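Local coordinates for protein chloramphenicol acetyltransferase (Aliivibrio fischeri, PDB 6PXA) that probably transfers an acetyl group from acetyl-CoA to the 3-hydroxyl of chloramphenicol, as a trimeric hexapeptide-repeat acyltransferase that also binds taurocholic acid, at residues B[49-54]-B[58-63]; B[159-164]-B[178-183]; B[200-205]-B[209-214]. One frame throughout, in Å; residues are numbered along the deposited sequence. Where two conformers were deposited one is given.

Contact 1 (B[49-54]-B[58-63]); sequences YLLGDA and EVWESG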
loop_
_atom_site.group_PDB
_atom_site.type_symbol
_atom_site.label_atom_id
_atom_site.label_comp_id
_atom_site.label_asym_id
_atom_site.label_seq_id
_atom_site.Cartn_x
_atom_site.Cartn_y
_atom_site.Cartn_z
ATOM N N TYR B 49 7.447 -13.537 -6.879
ATOM C CA TYR B 49 8.735 -13.672 -7.554
ATOM C C TYR B 49 9.494 -14.899 -7.084
ATOM O O TYR B 49 10.721 -14.915 -7.136
ATOM C CB TYR B 49 9.607 -12.420 -7.391
ATOM C CG TYR B 49 8.866 -11.140 -7.737
ATOM C CD1 TYR B 49 8.618 -10.797 -9.062
ATOM C CD2 TYR B 49 8.409 -10.278 -6.730
ATOM C CE1 TYR B 49 7.954 -9.620 -9.398
ATOM C CE2 TYR B 49 7.735 -9.071 -7.070
ATOM C CZ TYR B 49 7.497 -8.765 -8.390
ATOM O OH TYR B 49 6.822 -7.587 -8.723
ATOM N N LEU B 50 8.774 -15.931 -6.643
ATOM C CA LEU B 50 9.382 -17.205 -6.221
ATOM C C LEU B 50 9.352 -18.212 -7.373
ATOM O O LEU B 50 8.293 -18.760 -7.708
ATOM C CB LEU B 50 8.651 -17.754 -4.999
ATOM C CG LEU B 50 9.398 -18.915 -4.343
ATOM C CD1 LEU B 50 10.802 -18.483 -4.025
ATOM C CD2 LEU B 50 8.702 -19.277 -3.082
ATOM N N LEU B 51 10.524 -18.468 -7.971
ATOM C CA LEU B 51 10.612 -19.459 -9.040
ATOM C C LEU B 51 9.972 -20.776 -8.616
ATOM O O LEU B 51 10.152 -21.250 -7.493
ATOM C CB LEU B 51 12.081 -19.698 -9.444
ATOM C CG LEU B 51 12.749 -18.571 -10.257
ATOM C CD1 LEU B 51 14.207 -18.890 -10.557
ATOM C CD2 LEU B 51 11.992 -18.336 -11.565
ATOM N N GLY B 52 9.208 -21.365 -9.523
ATOM C CA GLY B 52 8.544 -22.619 -9.254
ATOM C C GLY B 52 7.075 -22.469 -8.964
ATOM O O GLY B 52 6.383 -23.478 -8.797
ATOM N N ASP B 53 6.578 -21.238 -8.922
ATOM C CA ASP B 53 5.155 -21.007 -8.775
ATOM C C ASP B 53 4.491 -21.323 -10.107
ATOM O O ASP B 53 5.125 -21.818 -11.046
ATOM C CB ASP B 53 4.899 -19.577 -8.297
ATOM C CG ASP B 53 5.465 -18.514 -9.249
ATOM O OD1 ASP B 53 5.985 -18.863 -10.345
ATOM O OD2 ASP B 53 5.359 -17.308 -8.900
ATOM N N ALA B 54 3.200 -20.993 -10.205
ATOM C CA ALA B 54 2.418 -21.305 -11.403
ATOM C C ALA B 54 2.990 -20.706 -12.685
ATOM O O ALA B 54 3.071 -21.432 -13.690
ATOM C CB ALA B 54 0.963 -20.864 -11.188
ATOM N N GLU B 58 7.201 -24.542 -15.401
ATOM C CA GLU B 58 7.880 -25.219 -16.496
ATOM C C GLU B 58 9.339 -24.790 -16.594
ATOM O O GLU B 58 10.226 -25.620 -16.838
ATOM C CB GLU B 58 7.149 -24.951 -17.808
ATOM C CG GLU B 58 6.205 -26.070 -18.225
ATOM C CD GLU B 58 5.983 -26.118 -19.732
ATOM O OE1 GLU B 58 6.738 -25.446 -20.469
ATOM O OE2 GLU B 58 5.058 -26.834 -20.181
ATOM N N VAL B 59 9.614 -23.501 -16.390
ATOM C CA VAL B 59 10.994 -23.029 -16.443
ATOM C C VAL B 59 11.801 -23.600 -15.280
ATOM O O VAL B 59 12.933 -24.065 -15.463
ATOM C CB VAL B 59 11.029 -21.490 -16.468
ATOM C CG1 VAL B 59 12.394 -21.009 -16.904
ATOM C CG2 VAL B 59 9.951 -20.952 -17.402
ATOM N N TRP B 60 11.218 -23.606 -14.073
ATOM C CA TRP B 60 11.912 -24.137 -12.897
ATOM C C TRP B 60 12.271 -25.624 -13.050
ATOM O O TRP B 60 13.380 -26.035 -12.691
ATOM C CB TRP B 60 11.057 -23.910 -11.647
ATOM C CG TRP B 60 11.576 -24.605 -10.414
ATOM C CD1 TRP B 60 11.094 -25.758 -9.858
ATOM C CD2 TRP B 60 12.678 -24.194 -9.586
ATOM N NE1 TRP B 60 11.822 -26.090 -8.738
ATOM C CE2 TRP B 60 12.807 -25.155 -8.554
ATOM C CE3 TRP B 60 13.577 -23.122 -9.627
ATOM C CZ2 TRP B 60 13.794 -25.069 -7.567
ATOM C CZ3 TRP B 60 14.560 -23.035 -8.639
ATOM C CH2 TRP B 60 14.658 -24.009 -7.626
ATOM N N GLU B 61 11.351 -26.444 -13.568
ATOM C CA GLU B 61 11.594 -27.881 -13.653
ATOM C C GLU B 61 12.605 -28.252 -14.730
ATOM O O GLU B 61 12.940 -29.439 -14.849
ATOM C CB GLU B 61 10.281 -28.634 -13.895
ATOM C CG GLU B 61 9.373 -28.710 -12.660
ATOM C CD GLU B 61 9.879 -29.700 -11.617
ATOM O OE1 GLU B 61 9.491 -30.887 -11.673
ATOM O OE2 GLU B 61 10.673 -29.292 -10.742
ATOM N N SER B 62 13.090 -27.282 -15.515
ATOM C CA SER B 62 14.171 -27.554 -16.461
ATOM C C SER B 62 15.507 -27.731 -15.750
ATOM O O SER B 62 16.421 -28.329 -16.328
ATOM C CB SER B 62 14.280 -26.438 -17.511
ATOM O OG SER B 62 14.803 -25.235 -16.966
ATOM N N GLY B 63 15.627 -27.227 -14.515
ATOM C CA GLY B 63 16.789 -27.467 -13.678
ATOM C C GLY B 63 18.027 -26.680 -14.038
ATOM O O GLY B 63 19.139 -27.098 -13.697
#
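The indole of Trp60, near the end of helix 57-60, packs against the turn made by Leu51 and Gly52 in the loop that follows strand 47-48. CB of Leu51 lies 3.7 Å from CE3 of Trp60, on the benzene half of the ring system, while CA of Gly52 comes equally close to CB of Trp60. The carbonyl carbon C of Leu51 lies 4.1 Å above one face of the Trp60 indole, offset toward the rim of the ring. CG anti to the backbone N (chi1 171°) turns the indole back toward Leu51 and Gly52. Gly52 has positive phi (103°) in the type II turn Leu50-Asp53, and its lack of a side chain lets the indole approach the main chain.

Polar groups bond within each segment and to Thr56. Asp53 N returns to Leu50 O across the turn (3.2 Å), and the Thr56 hydroxyl bonds with both Gly52 N and Asp53 OD1. Ser62 OG donates to Val59 O at 2.7 Å, in the carbonyl plane; Ser62 N reaches the same oxygen, so two donors grip it where the helix ends.

At the subunit interface, Asp53 OD2 accepts a bond from Trp10 NE1 of the second subunit. Leu51 packs on that Trp10 and on Phe65, both taurocholate-pocket residues, and its side chain lies about 4 Å from a bound taurocholic acid. No hydrogen bond crosses between the segments: their fit rests on van der Waals contact, with one carboxylate tying the turn to the neighbouring subunit.

Contact 2 (B[159-164]-B[178-183]); sequences APYSVV and NLIQTL
Tyr161 and Ile180 are the closest backbone positions, their CA atoms 7.0 Å apart, where the type II turn Ala159-Ser162 leading into strand 162-165 meets helix 177-186. Tyr161 occupies the positive-phi position of that turn (phi 64°), and Ser162 N closes it onto Ala159 O.

Side chains fill the gap. Tyr161 CG is anti to its carbonyl carbon (chi1 -69°), directing the phenol along the helix from Ile180 to Leu183. Tyr161 and Ile180 run side by side but head in opposite senses: CD1 of Ile180 touches CB of Tyr161 at 3.7 Å, and its CG2 branch reaches CD2 of the ring. Leu183 instead lies roughly perpendicular to the tyrosine, its CD1 3.6 Å from Tyr161 CZ and its CB 3.5 Å from Tyr161 OH. That hydroxyl is buried among carbon atoms and has no polar partner in the model, a probable energetic cost set against the apolar contact.

The contact joins the last part of the left-handed beta-helix to the C-terminal helices. Backbone bonds tie Tyr161 to Asp144 and Arg174, and Ile180 leans on Lys173 of strand 169-173. Helix 177-186 also packs on helix 208-219, Leu179, Thr182 and Leu183 touching Ile208, and Thr182 also Glu212.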
loop_
_atom_site.group_PDB
_atom_site.type_symbol
_atom_site.label_atom_id
_atom_site.label_comp_id
_atom_site.label_asym_id
_atom_site.label_seq_id
_atom_site.Cartn_x
_atom_site.Cartn_y
_atom_site.Cartn_z
ATOM N N ALA B 159 12.597 -9.195 16.188
ATOM C CA ALA B 159 12.850 -9.988 17.376
ATOM C C ALA B 159 11.574 -10.699 17.826
ATOM O O ALA B 159 10.475 -10.197 17.609
ATOM C CB ALA B 159 13.371 -9.112 18.517
ATOM N N PRO B 160 11.707 -11.867 18.469
ATOM C CA PRO B 160 10.528 -12.598 18.949
ATOM C C PRO B 160 9.637 -11.742 19.836
ATOM O O PRO B 160 10.110 -11.025 20.724
ATOM C CB PRO B 160 11.132 -13.761 19.743
ATOM C CG PRO B 160 12.511 -13.902 19.246
ATOM C CD PRO B 160 12.961 -12.558 18.783
ATOM N N TYR B 161 8.328 -11.865 19.607
ATOM C CA TYR B 161 7.287 -11.203 20.398
ATOM C C TYR B 161 7.354 -9.684 20.299
ATOM O O TYR B 161 6.805 -8.977 21.162
ATOM C CB TYR B 161 7.335 -11.667 21.854
ATOM C CG TYR B 161 6.897 -13.102 21.970
ATOM C CD1 TYR B 161 5.549 -13.434 22.033
ATOM C CD2 TYR B 161 7.829 -14.127 21.957
ATOM C CE1 TYR B 161 5.144 -14.751 22.114
ATOM C CE2 TYR B 161 7.442 -15.443 22.030
ATOM C CZ TYR B 161 6.104 -15.747 22.102
ATOM O OH TYR B 161 5.750 -17.061 22.167
ATOM N N SER B 162 8.020 -9.182 19.259
ATOM C CA SER B 162 7.970 -7.771 18.910
ATOM C C SER B 162 6.685 -7.430 18.150
ATOM O O SER B 162 6.141 -8.245 17.391
ATOM C CB SER B 162 9.193 -7.403 18.055
ATOM O OG SER B 162 10.363 -7.296 18.848
ATOM N N VAL B 163 6.216 -6.193 18.330
ATOM C CA VAL B 163 5.160 -5.613 17.501
ATOM C C VAL B 163 5.781 -4.526 16.629
ATOM O O VAL B 163 6.373 -3.570 17.147
ATOM C CB VAL B 163 4.027 -5.033 18.363
ATOM C CG1 VAL B 163 2.866 -4.532 17.483
ATOM C CG2 VAL B 163 3.573 -6.048 19.379
ATOM N N VAL B 164 5.620 -4.644 15.313
ATOM C CA VAL B 164 6.337 -3.790 14.364
ATOM C C VAL B 164 5.338 -3.238 13.362
ATOM O O VAL B 164 4.536 -3.990 12.799
ATOM C CB VAL B 164 7.476 -4.545 13.646
ATOM C CG1 VAL B 164 8.394 -3.575 12.849
ATOM C CG2 VAL B 164 8.297 -5.358 14.650
ATOM N N ASN B 178 11.662 -11.691 30.662
ATOM C CA ASN B 178 11.760 -12.976 31.347
ATOM C C ASN B 178 10.711 -13.956 30.834
ATOM O O ASN B 178 11.000 -15.144 30.640
ATOM C CB ASN B 178 11.626 -12.774 32.855
ATOM C CG ASN B 178 12.774 -11.970 33.441
ATOM O OD1 ASN B 178 13.814 -11.803 32.802
ATOM N ND2 ASN B 178 12.594 -11.474 34.664
ATOM N N LEU B 179 9.494 -13.468 30.588
ATOM C CA LEU B 179 8.416 -14.322 30.103
ATOM C C LEU B 179 8.583 -14.674 28.632
ATOM O O LEU B 179 8.242 -15.789 28.220
ATOM C CB LEU B 179 7.072 -13.630 30.315
ATOM C CG LEU B 179 6.758 -13.237 31.760
ATOM C CD1 LEU B 179 5.430 -12.519 31.803
ATOM C CD2 LEU B 179 6.747 -14.449 32.692
ATOM N N ILE B 180 9.041 -13.717 27.815
ATOM C CA ILE B 180 9.428 -14.033 26.443
ATOM C C ILE B 180 10.427 -15.180 26.432
ATOM O O ILE B 180 10.267 -16.162 25.697
ATOM C CB ILE B 180 10.012 -12.795 25.743
ATOM C CG1 ILE B 180 8.941 -11.733 25.511
ATOM C CG2 ILE B 180 10.656 -13.178 24.411
ATOM C CD1 ILE B 180 9.445 -10.580 24.672
ATOM N N GLN B 181 11.486 -15.059 27.236
ATOM C CA GLN B 181 12.498 -16.108 27.288
ATOM C C GLN B 181 11.876 -17.447 27.652
ATOM O O GLN B 181 12.294 -18.493 27.144
ATOM C CB GLN B 181 13.584 -15.735 28.294
ATOM C CG GLN B 181 14.961 -15.603 27.683
ATOM C CD GLN B 181 16.031 -16.226 28.558
ATOM O OE1 GLN B 181 16.555 -17.300 28.250
ATOM N NE2 GLN B 181 16.355 -15.563 29.663
ATOM N N THR B 182 10.863 -17.422 28.519
ATOM C CA THR B 182 10.195 -18.647 28.938
ATOM C C THR B 182 9.459 -19.294 27.773
ATOM O O THR B 182 9.609 -20.496 27.514
ATOM C CB THR B 182 9.238 -18.334 30.090
ATOM O OG1 THR B 182 10.005 -18.088 31.274
ATOM C CG2 THR B 182 8.285 -19.489 30.333
ATOM N N LEU B 183 8.677 -18.504 27.038
ATOM C CA LEU B 183 7.951 -19.042 25.894
ATOM C C LEU B 183 8.899 -19.619 24.847
ATOM O O LEU B 183 8.532 -20.552 24.124
ATOM C CB LEU B 183 7.062 -17.940 25.289
ATOM C CG LEU B 183 5.964 -17.391 26.208
ATOM C CD1 LEU B 183 5.150 -16.243 25.525
ATOM C CD2 LEU B 183 5.037 -18.505 26.613
#

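Contact 3 (B[200-205]-B[209-214]); sequences MEILCS and EELEQY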
loop_
_atom_site.group_PDB
_atom_site.type_symbol
_atom_site.label_atom_id
_atom_site.label_comp_id
_atom_site.label_asym_id
_atom_site.label_seq_id
_atom_site.Cartn_x
_atom_site.Cartn_y
_atom_site.Cartn_z
ATOM N N MET B 200 -5.333 -25.375 26.269
ATOM C CA MET B 200 -5.978 -24.318 25.502
ATOM C C MET B 200 -6.544 -23.211 26.394
ATOM O O MET B 200 -6.539 -22.037 26.002
ATOM C CB MET B 200 -7.067 -24.923 24.620
ATOM C CG MET B 200 -7.718 -23.919 23.695
ATOM S SD MET B 200 -6.521 -23.045 22.671
ATOM C CE MET B 200 -5.752 -24.446 21.849
ATOM N N GLU B 201 -7.031 -23.558 27.588
ATOM C CA GLU B 201 -7.510 -22.544 28.523
ATOM C C GLU B 201 -6.393 -21.600 28.944
ATOM O O GLU B 201 -6.642 -20.412 29.181
ATOM C CB GLU B 201 -8.133 -23.218 29.748
ATOM C CG GLU B 201 -9.383 -22.542 30.277
ATOM C CD GLU B 201 -9.124 -21.688 31.512
ATOM O OE1 GLU B 201 -8.013 -21.123 31.619
ATOM O OE2 GLU B 201 -10.028 -21.589 32.374
ATOM N N ILE B 202 -5.160 -22.097 29.038
ATOM C CA ILE B 202 -4.049 -21.219 29.390
ATOM C C ILE B 202 -3.580 -20.409 28.183
ATOM O O ILE B 202 -3.251 -19.227 28.320
ATOM C CB ILE B 202 -2.889 -22.021 30.010
ATOM C CG1 ILE B 202 -3.363 -22.824 31.222
ATOM C CG2 ILE B 202 -1.766 -21.083 30.429
ATOM C CD1 ILE B 202 -2.226 -23.533 31.962
ATOM N N LEU B 203 -3.526 -21.019 26.987
ATOM C CA LEU B 203 -3.085 -20.275 25.803
ATOM C C LEU B 203 -4.042 -19.127 25.452
ATOM O O LEU B 203 -3.611 -18.093 24.926
ATOM C CB LEU B 203 -2.930 -21.221 24.606
ATOM C CG LEU B 203 -1.864 -22.338 24.670
ATOM C CD1 LEU B 203 -2.113 -23.388 23.601
ATOM C CD2 LEU B 203 -0.468 -21.775 24.534
ATOM N N CYS B 204 -5.332 -19.284 25.730
ATOM C CA CYS B 204 -6.304 -18.196 25.600
ATOM C C CYS B 204 -6.342 -17.341 26.861
ATOM O O CYS B 204 -7.394 -17.095 27.440
ATOM C CB CYS B 204 -7.686 -18.754 25.272
ATOM S SG CYS B 204 -7.775 -19.530 23.623
ATOM N N SER B 205 -5.167 -16.874 27.274
ATOM C CA SER B 205 -4.992 -16.049 28.461
ATOM C C SER B 205 -3.559 -15.545 28.452
ATOM O O SER B 205 -2.744 -15.933 27.604
ATOM C CB SER B 205 -5.276 -16.817 29.751
ATOM O OG SER B 205 -4.147 -17.594 30.118
ATOM N N GLU B 209 3.085 -18.144 33.156
ATOM C CA GLU B 209 3.654 -18.960 34.226
ATOM C C GLU B 209 2.852 -20.237 34.451
ATOM O O GLU B 209 3.430 -21.293 34.739
ATOM C CB GLU B 209 3.745 -18.150 35.514
ATOM C CG GLU B 209 4.783 -17.058 35.460
ATOM C CD GLU B 209 4.992 -16.402 36.804
ATOM O OE1 GLU B 209 4.249 -16.736 37.753
ATOM O OE2 GLU B 209 5.901 -15.557 36.918
ATOM N N GLU B 210 1.522 -20.159 34.342
ATOM C CA GLU B 210 0.714 -21.374 34.301
ATOM C C GLU B 210 1.151 -22.269 33.149
ATOM O O GLU B 210 1.335 -23.481 33.316
ATOM C CB GLU B 210 -0.770 -21.030 34.166
ATOM C CG GLU B 210 -1.508 -20.750 35.447
ATOM C CD GLU B 210 -3.007 -20.567 35.217
ATOM O OE1 GLU B 210 -3.458 -19.418 35.013
ATOM O OE2 GLU B 210 -3.737 -21.579 35.234
ATOM N N LEU B 211 1.335 -21.682 31.967
ATOM C CA LEU B 211 1.796 -22.475 30.835
ATOM C C LEU B 211 3.129 -23.152 31.145
ATOM O O LEU B 211 3.325 -24.334 30.826
ATOM C CB LEU B 211 1.906 -21.594 29.590
ATOM C CG LEU B 211 2.026 -22.403 28.297
ATOM C CD1 LEU B 211 0.745 -23.164 28.041
ATOM C CD2 LEU B 211 2.383 -21.536 27.083
ATOM N N GLU B 212 4.047 -22.422 31.788
ATOM C CA GLU B 212 5.361 -22.974 32.101
ATOM C C GLU B 212 5.255 -24.117 33.100
ATOM O O GLU B 212 6.028 -25.078 33.029
ATOM C CB GLU B 212 6.275 -21.873 32.640
ATOM C CG GLU B 212 7.695 -22.316 32.918
ATOM C CD GLU B 212 8.472 -21.330 33.774
ATOM O OE1 GLU B 212 7.851 -20.490 34.455
ATOM O OE2 GLU B 212 9.716 -21.411 33.779
ATOM N N GLN B 213 4.305 -24.036 34.038
ATOM C CA GLN B 213 4.116 -25.137 34.982
ATOM C C GLN B 213 3.535 -26.364 34.290
ATOM O O GLN B 213 3.971 -27.486 34.558
ATOM C CB GLN B 213 3.220 -24.717 36.150
ATOM C CG GLN B 213 3.827 -23.691 37.093
ATOM C CD GLN B 213 5.087 -24.176 37.790
ATOM O OE1 GLN B 213 5.166 -25.318 38.272
ATOM N NE2 GLN B 213 6.087 -23.301 37.858
ATOM N N TYR B 214 2.555 -26.177 33.399
ATOM C CA TYR B 214 2.023 -27.317 32.656
ATOM C C TYR B 214 3.130 -28.031 31.901
ATOM O O TYR B 214 3.183 -29.269 31.878
ATOM C CB TYR B 214 0.920 -26.888 31.676
ATOM C CG TYR B 214 0.314 -28.079 30.950
ATOM C CD1 TYR B 214 0.867 -28.565 29.763
ATOM C CD2 TYR B 214 -0.787 -28.739 31.474
ATOM C CE1 TYR B 214 0.324 -29.673 29.124
ATOM C CE2 TYR B 214 -1.335 -29.833 30.841
ATOM C CZ TYR B 214 -0.780 -30.304 29.675
ATOM O OH TYR B 214 -1.343 -31.411 29.070
#
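Ile202 reaches Glu210 and Leu211 with both branches: CG1 lies anti to the carbonyl carbon (chi1 -56°), carrying CD1 toward Glu210, while CG2 points at the Leu211 backbone. Leu211 has CG anti to its own N (chi1 -165°), which brings its methyls to Leu203. These are two consecutive helices, the single turn 200-203 and the longer 208-219, packed across a short connection in the C-terminal extension of the hexapeptide-repeat fold.

The contact is apolar. CG2 of Ile202 sits 3.5 Å from Leu211 N and also touches Leu211 CB, so it packs on main chain and side chain together. CD2 of Leu203 meets CD2 of Leu211 at 3.8 Å, the two leucines meeting at a slant. At the exposed margin, CB of Glu210 rests 3.6 Å from Ile202 CD1, and the rest of its chain extends to a carboxylate; Glu210 binds magnesium in another structure of this protein, but no magnesium is bound to this chain. Glu201 OE2 forms a long, weak ion pair with Lys113 of the third subunit.

Ile98 of the third subunit packs on both Leu203 and Leu211. Where the first helix ends, Ser205 OG donates a 2.6 Å hydrogen bond to Ile202 O, with the donor tilted 22° from the carbonyl plane.

Contacts 2 and 3 are neighbours, with centres about 16 Å apart; contact 1 lies on the opposite side of the chain's centre, about 36 and 43 Å from their centres. Contacts 1 and 2 are buried, while contact 3 is partly so, with an exposed glutamate at its margin. The 178-183 and 209-214 helices pack on each other, CG2 of Thr182 lying 3.9 Å from CG of Glu212, so contacts 2 and 3 meet through these two helices. All three pairings lack hydrogen bonds across them: indole on the Leu51-Gly52 turn in contact 1, phenol on aliphatic branches in contact 2, and aliphatic branches on a helix backbone and the stem of a glutamate in contact 3. Contacts 1 and 3 also adjoin different neighbouring subunits.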